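Surface layer protein (Geobacillus stearothermophilus, PDB 4UJ8) binds calcium ions and probably self-assembles into the crystalline surface layer of the bacterial cell, this piece comprising domains 6 and 7. Local coordinates at residues Val16-Lys21 against Asn33-Lys38; Asp23-Glu28 against Ile115-Lys120; Val56-Glu61 against Glu96-Lys101. All blocks are in the same frame, centred on the assembly; numbering follows the deposited sequence. Where two conformers were deposited one is given.

Contact 1. Residues Val16-Lys21 against Asn33-Lys38; sequences VLDDGK and NDVQLK. With CA (calcium ion), chain E; CA (calcium ion), chain F.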
loop_
_atom_site.group_PDB
_atom_site.type_symbol
_atom_site.label_atom_id
_atom_site.label_comp_id
_atom_site.label_asym_id
_atom_site.label_seq_id
_atom_site.Cartn_x
_atom_site.Cartn_y
_atom_site.Cartn_z
ATOM N N VAL A 16 -19.598 8.659 -13.215
ATOM C CA VAL A 16 -18.211 8.586 -12.751
ATOM C C VAL A 16 -17.315 9.205 -13.819
ATOM O O VAL A 16 -17.317 8.731 -14.951
ATOM C CB VAL A 16 -17.786 7.126 -12.485
ATOM C CG1 VAL A 16 -16.305 7.045 -12.098
ATOM C CG2 VAL A 16 -18.690 6.488 -11.425
ATOM N N LEU A 17 -16.566 10.256 -13.471
ATOM C CA LEU A 17 -15.787 10.996 -14.463
ATOM C C LEU A 17 -14.422 10.361 -14.677
ATOM O O LEU A 17 -13.824 10.507 -15.741
ATOM C CB LEU A 17 -15.594 12.459 -14.055
ATOM C CG LEU A 17 -16.843 13.322 -13.834
ATOM C CD1 LEU A 17 -16.456 14.728 -13.426
ATOM C CD2 LEU A 17 -17.730 13.353 -15.086
ATOM N N ASP A 18 -13.937 9.680 -13.643
ATOM C CA ASP A 18 -12.608 9.067 -13.675
ATOM C C ASP A 18 -12.698 7.544 -13.790
ATOM O O ASP A 18 -13.547 7.013 -14.523
ATOM C CB ASP A 18 -11.823 9.478 -12.420
ATOM C CG ASP A 18 -12.446 8.955 -11.143
ATOM O OD1 ASP A 18 -13.658 9.172 -10.937
ATOM O OD2 ASP A 18 -11.729 8.298 -10.361
ATOM N N ASP A 19 -11.826 6.830 -13.084
ATOM C CA ASP A 19 -11.832 5.367 -13.151
ATOM C C ASP A 19 -12.633 4.695 -12.034
ATOM O O ASP A 19 -12.792 3.470 -12.030
ATOM C CB ASP A 19 -10.395 4.835 -13.151
ATOM C CG ASP A 19 -9.675 5.044 -11.815
ATOM O OD1 ASP A 19 -10.164 5.804 -10.953
ATOM O OD2 ASP A 19 -8.594 4.449 -11.634
ATOM N N GLY A 20 -13.134 5.486 -11.089
ATOM C CA GLY A 20 -13.935 4.945 -10.004
ATOM C C GLY A 20 -13.125 4.265 -8.918
ATOM O O GLY A 20 -13.682 3.623 -8.021
ATOM N N LYS A 21 -11.804 4.429 -8.990
ATOM C CA LYS A 21 -10.910 3.839 -8.013
ATOM C C LYS A 21 -10.066 4.892 -7.304
ATOM O O LYS A 21 -9.792 5.959 -7.849
ATOM C CB LYS A 21 -9.986 2.817 -8.681
ATOM C CG LYS A 21 -10.705 1.687 -9.380
ATOM C CD LYS A 21 -9.720 0.847 -10.182
ATOM C CE LYS A 21 -10.355 -0.453 -10.682
ATOM N NZ LYS A 21 -11.697 -0.234 -11.289
ATOM N N ASN A 33 -6.050 9.553 -6.667
ATOM C CA ASN A 33 -6.444 9.687 -5.271
ATOM C C ASN A 33 -7.880 10.114 -5.051
ATOM O O ASN A 33 -8.271 10.488 -3.931
ATOM C CB ASN A 33 -5.509 10.670 -4.578
ATOM C CG ASN A 33 -4.117 10.124 -4.462
ATOM O OD1 ASN A 33 -3.939 8.977 -4.073
ATOM N ND2 ASN A 33 -3.123 10.925 -4.826
ATOM N N ASP A 34 -8.689 10.056 -6.100
ATOM C CA ASP A 34 -10.092 10.329 -5.880
ATOM C C ASP A 34 -10.980 9.588 -6.845
ATOM O O ASP A 34 -10.508 8.895 -7.744
ATOM C CB ASP A 34 -10.392 11.849 -5.938
ATOM C CG ASP A 34 -10.114 12.484 -7.299
ATOM O OD1 ASP A 34 -10.181 11.803 -8.352
ATOM O OD2 ASP A 34 -9.854 13.708 -7.325
ATOM N N VAL A 35 -12.277 9.711 -6.585
ATOM C CA VAL A 35 -13.313 9.448 -7.570
ATOM C C VAL A 35 -14.073 10.759 -7.703
ATOM O O VAL A 35 -14.279 11.475 -6.713
ATOM C CB VAL A 35 -14.250 8.303 -7.146
ATOM C CG1 VAL A 35 -15.425 8.141 -8.130
ATOM C CG2 VAL A 35 -13.475 6.997 -7.036
ATOM N N GLN A 36 -14.450 11.091 -8.926
ATOM C CA GLN A 36 -15.163 12.333 -9.205
ATOM C C GLN A 36 -16.527 12.021 -9.805
ATOM O O GLN A 36 -16.612 11.302 -10.804
ATOM C CB GLN A 36 -14.342 13.197 -10.145
ATOM C CG GLN A 36 -12.920 13.440 -9.632
ATOM C CD GLN A 36 -11.943 13.646 -10.764
ATOM O OE1 GLN A 36 -12.272 14.289 -11.762
ATOM N NE2 GLN A 36 -10.745 13.074 -10.636
ATOM N N LEU A 37 -17.578 12.564 -9.191
ATOM C CA LEU A 37 -18.959 12.247 -9.561
ATOM C C LEU A 37 -19.719 13.471 -10.011
ATOM O O LEU A 37 -19.546 14.563 -9.471
ATOM C CB LEU A 37 -19.700 11.596 -8.386
ATOM C CG LEU A 37 -19.082 10.327 -7.801
ATOM C CD1 LEU A 37 -19.822 9.880 -6.546
ATOM C CD2 LEU A 37 -19.045 9.210 -8.836
ATOM N N LYS A 38 -20.554 13.277 -11.029
ATOM C CA LYS A 38 -21.583 14.253 -11.400
ATOM C C LYS A 38 -22.943 13.585 -11.270
ATOM O O LYS A 38 -23.053 12.371 -11.390
ATOM C CB LYS A 38 -21.390 14.766 -12.830
ATOM C CG LYS A 38 -20.102 15.523 -13.065
ATOM C CD LYS A 38 -20.127 16.826 -12.339
ATOM C CE LYS A 38 -21.092 17.774 -13.000
ATOM N NZ LYS A 38 -20.889 19.181 -12.579
HETATM CA CA CA E . -9.608 7.650 -9.607
HETATM CA CA CA F . -2.196 7.499 -3.973
HETATM O O HOH W 1 -0.649 9.263 -4.201
HETATM O O HOH W 2 -8.582 9.911 -9.548
HETATM O O HOH W 3 -8.505 8.044 -11.855
HETATM O O HOH W 4 -2.428 8.322 -1.736
#

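Contact 2. Residues Asp23-Glu28 against Ile115-Lys120; sequences DKSATE and IDTTLK. With CA (calcium ion), chain F.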
loop_
_atom_site.group_PDB
_atom_site.type_symbol
_atom_site.label_atom_id
_atom_site.label_comp_id
_atom_site.label_asym_id
_atom_site.label_seq_id
_atom_site.Cartn_x
_atom_site.Cartn_y
_atom_site.Cartn_z
ATOM N N ASP A 23 -6.384 4.984 -5.193
ATOM C CA ASP A 23 -5.170 4.163 -4.971
ATOM C C ASP A 23 -4.422 4.688 -3.750
ATOM O O ASP A 23 -3.867 5.786 -3.779
ATOM C CB ASP A 23 -4.291 4.180 -6.233
ATOM C CG ASP A 23 -3.128 3.194 -6.170
ATOM O OD1 ASP A 23 -2.799 2.723 -5.063
ATOM O OD2 ASP A 23 -2.531 2.902 -7.235
ATOM N N LYS A 24 -4.444 3.927 -2.661
ATOM C CA LYS A 24 -3.902 4.432 -1.412
ATOM C C LYS A 24 -2.401 4.214 -1.352
ATOM O O LYS A 24 -1.779 4.440 -0.320
ATOM C CB LYS A 24 -4.592 3.789 -0.210
ATOM C CG LYS A 24 -4.418 2.293 -0.089
ATOM C CD LYS A 24 -4.998 1.829 1.237
ATOM C CE LYS A 24 -4.705 0.373 1.476
ATOM N NZ LYS A 24 -5.202 -0.070 2.814
ATOM N N SER A 25 -1.813 3.790 -2.466
ATOM C CA SER A 25 -0.360 3.852 -2.599
ATOM C C SER A 25 0.108 5.301 -2.429
ATOM O O SER A 25 -0.642 6.244 -2.674
ATOM C CB SER A 25 0.088 3.306 -3.954
ATOM O OG SER A 25 1.429 3.678 -4.237
ATOM N N ALA A 26 1.348 5.487 -2.002
ATOM C CA ALA A 26 1.842 6.840 -1.794
ATOM C C ALA A 26 2.538 7.381 -3.035
ATOM O O ALA A 26 2.858 8.572 -3.106
ATOM C CB ALA A 26 2.779 6.880 -0.595
ATOM N N THR A 27 2.753 6.512 -4.022
ATOM C CA THR A 27 3.556 6.878 -5.185
ATOM C C THR A 27 3.007 6.544 -6.578
ATOM O O THR A 27 3.745 6.684 -7.553
ATOM C CB THR A 27 4.946 6.210 -5.117
ATOM O OG1 THR A 27 4.794 4.782 -5.115
ATOM C CG2 THR A 27 5.698 6.650 -3.870
ATOM N N GLU A 28 1.751 6.113 -6.704
ATOM C CA GLU A 28 1.289 5.682 -8.023
ATOM C C GLU A 28 1.361 6.820 -9.043
ATOM O O GLU A 28 1.156 7.991 -8.706
ATOM C CB GLU A 28 -0.142 5.106 -7.977
ATOM C CG GLU A 28 -1.281 6.129 -7.930
ATOM C CD GLU A 28 -1.526 6.646 -6.526
ATOM O OE1 GLU A 28 -0.851 6.157 -5.590
ATOM O OE2 GLU A 28 -2.396 7.525 -6.350
ATOM N N ILE A 115 -7.966 0.787 -3.875
ATOM C CA ILE A 115 -6.953 -0.192 -4.270
ATOM C C ILE A 115 -5.617 0.237 -3.686
ATOM O O ILE A 115 -5.506 1.296 -3.064
ATOM C CB ILE A 115 -6.828 -0.332 -5.809
ATOM C CG1 ILE A 115 -6.295 0.964 -6.430
ATOM C CG2 ILE A 115 -8.174 -0.711 -6.436
ATOM C CD1 ILE A 115 -6.026 0.870 -7.931
ATOM N N ASP A 116 -4.611 -0.597 -3.866
ATOM C CA ASP A 116 -3.276 -0.262 -3.398
ATOM C C ASP A 116 -2.255 -0.930 -4.310
ATOM O O ASP A 116 -2.056 -2.142 -4.242
ATOM C CB ASP A 116 -3.080 -0.693 -1.941
ATOM C CG ASP A 116 -1.790 -0.162 -1.352
ATOM O OD1 ASP A 116 -0.955 0.327 -2.138
ATOM O OD2 ASP A 116 -1.611 -0.225 -0.118
ATOM N N THR A 117 -1.602 -0.136 -5.155
ATOM C CA THR A 117 -0.667 -0.699 -6.128
ATOM C C THR A 117 0.789 -0.624 -5.663
ATOM O O THR A 117 1.706 -0.803 -6.460
ATOM C CB THR A 117 -0.798 -0.011 -7.508
ATOM O OG1 THR A 117 -0.547 1.402 -7.401
ATOM C CG2 THR A 117 -2.199 -0.253 -8.081
ATOM N N THR A 118 0.995 -0.365 -4.375
ATOM C CA THR A 118 2.342 -0.335 -3.810
ATOM C C THR A 118 3.114 -1.606 -4.176
ATOM O O THR A 118 2.561 -2.709 -4.153
ATOM C CB THR A 118 2.299 -0.173 -2.270
ATOM O OG1 THR A 118 1.644 1.055 -1.946
ATOM C CG2 THR A 118 3.720 -0.157 -1.654
ATOM N N LEU A 119 4.378 -1.443 -4.553
ATOM C CA LEU A 119 5.261 -2.590 -4.727
ATOM C C LEU A 119 5.460 -3.282 -3.381
ATOM O O LEU A 119 5.832 -2.649 -2.398
ATOM C CB LEU A 119 6.597 -2.160 -5.331
ATOM C CG LEU A 119 6.524 -1.683 -6.785
ATOM C CD1 LEU A 119 7.918 -1.469 -7.381
ATOM C CD2 LEU A 119 5.701 -2.657 -7.641
ATOM N N LYS A 120 5.208 -4.587 -3.361
ATOM C CA LYS A 120 5.168 -5.381 -2.134
ATOM C C LYS A 120 6.114 -6.577 -2.236
ATOM O O LYS A 120 6.076 -7.300 -3.225
ATOM C CB LYS A 120 3.732 -5.851 -1.893
ATOM C CG LYS A 120 3.392 -6.321 -0.496
ATOM C CD LYS A 120 1.923 -6.764 -0.464
ATOM C CE LYS A 120 1.491 -7.242 0.916
ATOM N NZ LYS A 120 0.034 -7.575 0.947
HETATM CA CA CA F . -2.196 7.499 -3.973
HETATM O O HOH W 5 2.107 2.611 -6.719
HETATM O O HOH W 6 2.791 3.457 -1.073
HETATM O O HOH W 4 -2.428 8.322 -1.736
HETATM O O HOH W 1 -0.649 9.263 -4.201
#

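Contact 3. Residues Val56-Glu61 against Glu96-Lys101; sequences VTITSE and ETLTVK. With CA (calcium ion), chain G.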
loop_
_atom_site.group_PDB
_atom_site.type_symbol
_atom_site.label_atom_id
_atom_site.label_comp_id
_atom_site.label_asym_id
_atom_site.label_seq_id
_atom_site.Cartn_x
_atom_site.Cartn_y
_atom_site.Cartn_z
ATOM N N VAL A 56 -27.436 17.429 -4.364
ATOM C CA VAL A 56 -27.553 16.125 -3.739
ATOM C C VAL A 56 -26.641 15.986 -2.530
ATOM O O VAL A 56 -25.739 16.795 -2.318
ATOM C CB VAL A 56 -27.229 15.002 -4.736
ATOM C CG1 VAL A 56 -28.187 15.065 -5.932
ATOM C CG2 VAL A 56 -25.781 15.105 -5.197
ATOM N N THR A 57 -26.894 14.948 -1.746
ATOM C CA THR A 57 -26.044 14.579 -0.630
ATOM C C THR A 57 -25.589 13.142 -0.834
ATOM O O THR A 57 -26.403 12.284 -1.176
ATOM C CB THR A 57 -26.784 14.716 0.709
ATOM O OG1 THR A 57 -27.280 16.053 0.841
ATOM C CG2 THR A 57 -25.865 14.409 1.869
ATOM N N ILE A 58 -24.302 12.884 -0.638
ATOM C CA ILE A 58 -23.761 11.542 -0.821
ATOM C C ILE A 58 -23.140 11.048 0.478
ATOM O O ILE A 58 -22.354 11.750 1.122
ATOM C CB ILE A 58 -22.735 11.500 -1.975
ATOM C CG1 ILE A 58 -23.444 11.829 -3.289
ATOM C CG2 ILE A 58 -22.072 10.128 -2.059
ATOM C CD1 ILE A 58 -22.555 11.881 -4.532
ATOM N N THR A 59 -23.533 9.845 0.881
ATOM C CA THR A 59 -23.069 9.280 2.127
ATOM C C THR A 59 -22.627 7.841 1.939
ATOM O O THR A 59 -22.960 7.192 0.943
ATOM C CB THR A 59 -24.153 9.317 3.212
ATOM O OG1 THR A 59 -25.292 8.574 2.765
ATOM C CG2 THR A 59 -24.573 10.756 3.528
ATOM N N SER A 60 -21.863 7.368 2.914
ATOM C CA SER A 60 -21.461 5.973 3.008
ATOM C C SER A 60 -21.891 5.486 4.380
ATOM O O SER A 60 -22.409 6.274 5.174
ATOM C CB SER A 60 -19.953 5.824 2.814
ATOM O OG SER A 60 -19.260 6.648 3.737
ATOM N N GLU A 61 -21.675 4.208 4.670
ATOM C CA GLU A 61 -22.113 3.640 5.946
ATOM C C GLU A 61 -21.566 4.430 7.131
ATOM O O GLU A 61 -20.385 4.794 7.165
ATOM C CB GLU A 61 -21.696 2.173 6.050
ATOM C CG GLU A 61 -20.212 1.948 5.822
ATOM C CD GLU A 61 -19.791 0.519 6.070
ATOM O OE1 GLU A 61 -20.673 -0.358 6.176
ATOM O OE2 GLU A 61 -18.575 0.270 6.151
ATOM N N GLU A 96 -16.787 0.281 -1.599
ATOM C CA GLU A 96 -17.562 1.020 -0.610
ATOM C C GLU A 96 -18.765 1.620 -1.319
ATOM O O GLU A 96 -18.623 2.245 -2.365
ATOM C CB GLU A 96 -16.698 2.101 0.062
ATOM C CG GLU A 96 -17.389 2.885 1.165
ATOM C CD GLU A 96 -17.417 2.163 2.503
ATOM O OE1 GLU A 96 -17.169 0.936 2.541
ATOM O OE2 GLU A 96 -17.696 2.824 3.530
ATOM N N THR A 97 -19.952 1.391 -0.769
ATOM C CA THR A 97 -21.187 1.805 -1.427
ATOM C C THR A 97 -21.592 3.220 -1.039
ATOM O O THR A 97 -21.759 3.516 0.138
ATOM C CB THR A 97 -22.342 0.841 -1.088
ATOM O OG1 THR A 97 -22.000 -0.479 -1.524
ATOM C CG2 THR A 97 -23.632 1.286 -1.780
ATOM N N LEU A 98 -21.734 4.088 -2.035
ATOM C CA LEU A 98 -22.217 5.442 -1.797
ATOM C C LEU A 98 -23.706 5.543 -2.108
ATOM O O LEU A 98 -24.170 5.022 -3.118
ATOM C CB LEU A 98 -21.453 6.451 -2.643
ATOM C CG LEU A 98 -19.930 6.377 -2.474
ATOM C CD1 LEU A 98 -19.313 7.501 -3.263
ATOM C CD2 LEU A 98 -19.533 6.463 -1.008
ATOM N N THR A 99 -24.430 6.255 -1.253
ATOM C CA THR A 99 -25.855 6.515 -1.473
ATOM C C THR A 99 -26.085 7.979 -1.836
ATOM O O THR A 99 -25.609 8.877 -1.142
ATOM C CB THR A 99 -26.676 6.164 -0.239
ATOM O OG1 THR A 99 -26.524 4.770 0.055
ATOM C CG2 THR A 99 -28.160 6.487 -0.474
ATOM N N VAL A 100 -26.799 8.209 -2.934
ATOM C CA VAL A 100 -27.021 9.550 -3.463
ATOM C C VAL A 100 -28.456 9.986 -3.259
ATOM O O VAL A 100 -29.369 9.412 -3.847
ATOM C CB VAL A 100 -26.705 9.632 -4.962
ATOM C CG1 VAL A 100 -26.853 11.081 -5.451
ATOM C CG2 VAL A 100 -25.300 9.115 -5.226
ATOM N N LYS A 101 -28.646 10.999 -2.420
ATOM C CA LYS A 101 -29.985 11.459 -2.085
ATOM C C LYS A 101 -30.226 12.898 -2.512
ATOM O O LYS A 101 -29.317 13.724 -2.499
ATOM C CB LYS A 101 -30.240 11.328 -0.582
ATOM C CG LYS A 101 -30.328 9.899 -0.066
ATOM C CD LYS A 101 -30.474 9.908 1.446
ATOM C CE LYS A 101 -30.666 8.520 2.019
ATOM N NZ LYS A 101 -30.732 8.585 3.511
HETATM CA CA CA G . -16.665 1.192 5.203
HETATM O O HOH W 7 -26.998 10.142 1.203
HETATM O O HOH W 8 -16.684 5.255 4.322
HETATM O O HOH W 9 -21.131 2.135 2.614
HETATM O O HOH W 10 -16.968 3.149 6.582
#

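Contact 1. Residues Val16-Lys21 against Asn33-Lys38
Asp-18 OD2 is gripped by a calcium ion, 2.3 Å from the metal, and by a weak hydrogen bond from Gly-20 N. The same ion takes the backbone oxygen Asp-34 O from the facing segment, with 2.4 Å between oxygen and calcium. The two oxygens are close neighbours without a hydrogen bond between them, and the cation probably offsets their repulsion. Asp-19 OD1, Lys-21 O, two waters and Asn-32 OD1 complete the site. Asp-19 OD1 also accepts from Lys-21 N, an Asx turn that bends the loop round the metal.

The second oxygen of Asp-18 works on the strand. OD1 accepts from Gln-36 N at 2.9 Å, a nearly straight bond that arrives 57° out of the carboxylate plane. With CG lying between the backbone N and the carbonyl carbon (chi1 64°), the carboxylate reaches both the calcium and strand 34-42. Gln-36 NE2 in turn bonds Asp-34 OD1 at 2.7 Å, on the syn side of that oxygen. A calcium-bound water donates to the same Asp-34 OD1.

Nearby, Leu-17 N donates to Gln-36 O at 2.9 Å. Val-16 and Leu-37 form an antiparallel non-hydrogen-bonded pair, their side chains alongside each other with Val-16 CG2 3.8 Å from Leu-37 CD2. Leu-17 CD1 lies 3.7 Å from Lys-38 CG, while Lys-38 NZ forms salt bridges with Asp-51 and Asp-80. Val-35 CG2 packs tightly on Gly-20, 3.3 Å from its C atom.

Strand 34-42 lies between strands 11-16 and 80-87, joined to the latter by backbone hydrogen bonds of Val-35 with Ile-85 and Leu-37 with Tyr-83. The 16-21 loop leaves this sheet, and the backbone of Gly-20 hydrogen-bonds that of Glu-113 in strand 105-115 of the other sheet.

Contact 2. Residues Asp23-Glu28 against Ile115-Lys120
Asp-23 pairs with Ile-115 in a parallel bridge, and its CB rests 3.8 Å from Ile-115 CG1. CG of Asp-23 is anti to the backbone N (chi1 -171°), and the carboxylate reaches across to Thr-117. OD1 takes the Thr-117 N bond at 3.1 Å and the Ser-25 N bond at 3.0 Å, from opposite faces of its plane. The second of these makes an Asx turn. Thr-117 OG1 lies 2.5 Å from Asp-23 OD2, so short for a hydrogen bond that its exact length is doubtful. Lys-24 N donates to Ile-115 O at 2.9 Å, continuing the parallel pairing. The extended Lys-24 chain crosses Asp-116 at about a right angle, with Lys-24 CE 3.5 Å from Asp-116 OD2.

This is where the first domain, a Big-like one, leads out of strand 105-115 towards the second.

Ser-25 CB lies 3.4 Å from Thr-118 OG1, and Ser-25 OG accepts from Thr-27 N in an ST turn. One water joins Ser-25 OG to Thr-117 OG1. Another joins Ala-26 N to Thr-118 OG1. Glu-28 CB approaches Thr-117 OG1 at 3.8 Å, and Glu-28 OE2 accepts from Asn-32 N. Both Glu-28 carboxylate oxygens bind a calcium ion, together with Asp-23 O, Ser-25 O, Asn-33 OD1 and two waters.

Contact 3. Residues Val56-Glu61 against Glu96-Lys101
An antiparallel ladder joins edge strand 57-59 to strand 94-102 in the mixed four-stranded sheet of the first domain, which is of the Big-like family. The short strand segments run at 157° to each other. Thr-57 and Lys-101 form one hydrogen-bonded pair, with Thr-57 N 2.8 Å from Lys-101 O. Thr-59 and Thr-99 form the next, with Thr-99 N 2.8 Å from Thr-59 O. Each pair is also bonded in the reverse direction.

Between them, Ile-58 and Val-100 make a non-hydrogen-bonded pair. Their side chains lie alongside each other and point the same way, with Ile-58 CG1 3.8 Å from Val-100 CG2. The other branch, Ile-58 CG2, is anti to the backbone N and comes within 3.8 Å of Leu-98 CB. Val-56 CB meets Val-100 CG1 at 4.0 Å. This face packs on Leu-37 and Val-39 of strand 34-42, in the opposing sheet. With an alanine at Ile-58 both branches are gone, which would probably open a gap beside Leu-98 CB and leave Val-100 with Val-56 as its main apolar partner from this segment. On the other face, a water links Thr-59 OG1 to Thr-99 O.

Past the ladder, a calcium ion joins the two segments, with Asp-64 OD1, Asn-66 OD1, the backbone oxygen of Val-68 and a water also bound. Glu-96 holds it with both oxygens, Glu-61 with OE2 at 2.3 Å from the metal. Glu-61 OE1 is hydrogen-bonded to Thr-65 OG1. The two carboxylate planes stand 83° apart, and Glu-61 CG lies 3.5 Å from Glu-96 OE2.

In the fold
From the N terminus, contact 1 is the first to close, bringing the chain back after a short loop between residues 21 and 33. Residues 23-28 lie in that loop, so contacts 1 and 2 cross. They share a calcium ion, where Asn-33 meets Asp-23 and Glu-28. Contact 3 follows contact 1 in series and closes the chain between residues 61 and 96, pairing strand 57-59 with 94-102. Leu-37 packs on Ile-58 and Leu-98, joining contacts 1 and 3 across the two sheets. Contact 2 closes last and encloses contact 3, tying the 23-28 loop to the exit from strand 105-115. Contacts 2 and 3 do not touch; their centres are about 25 Å apart.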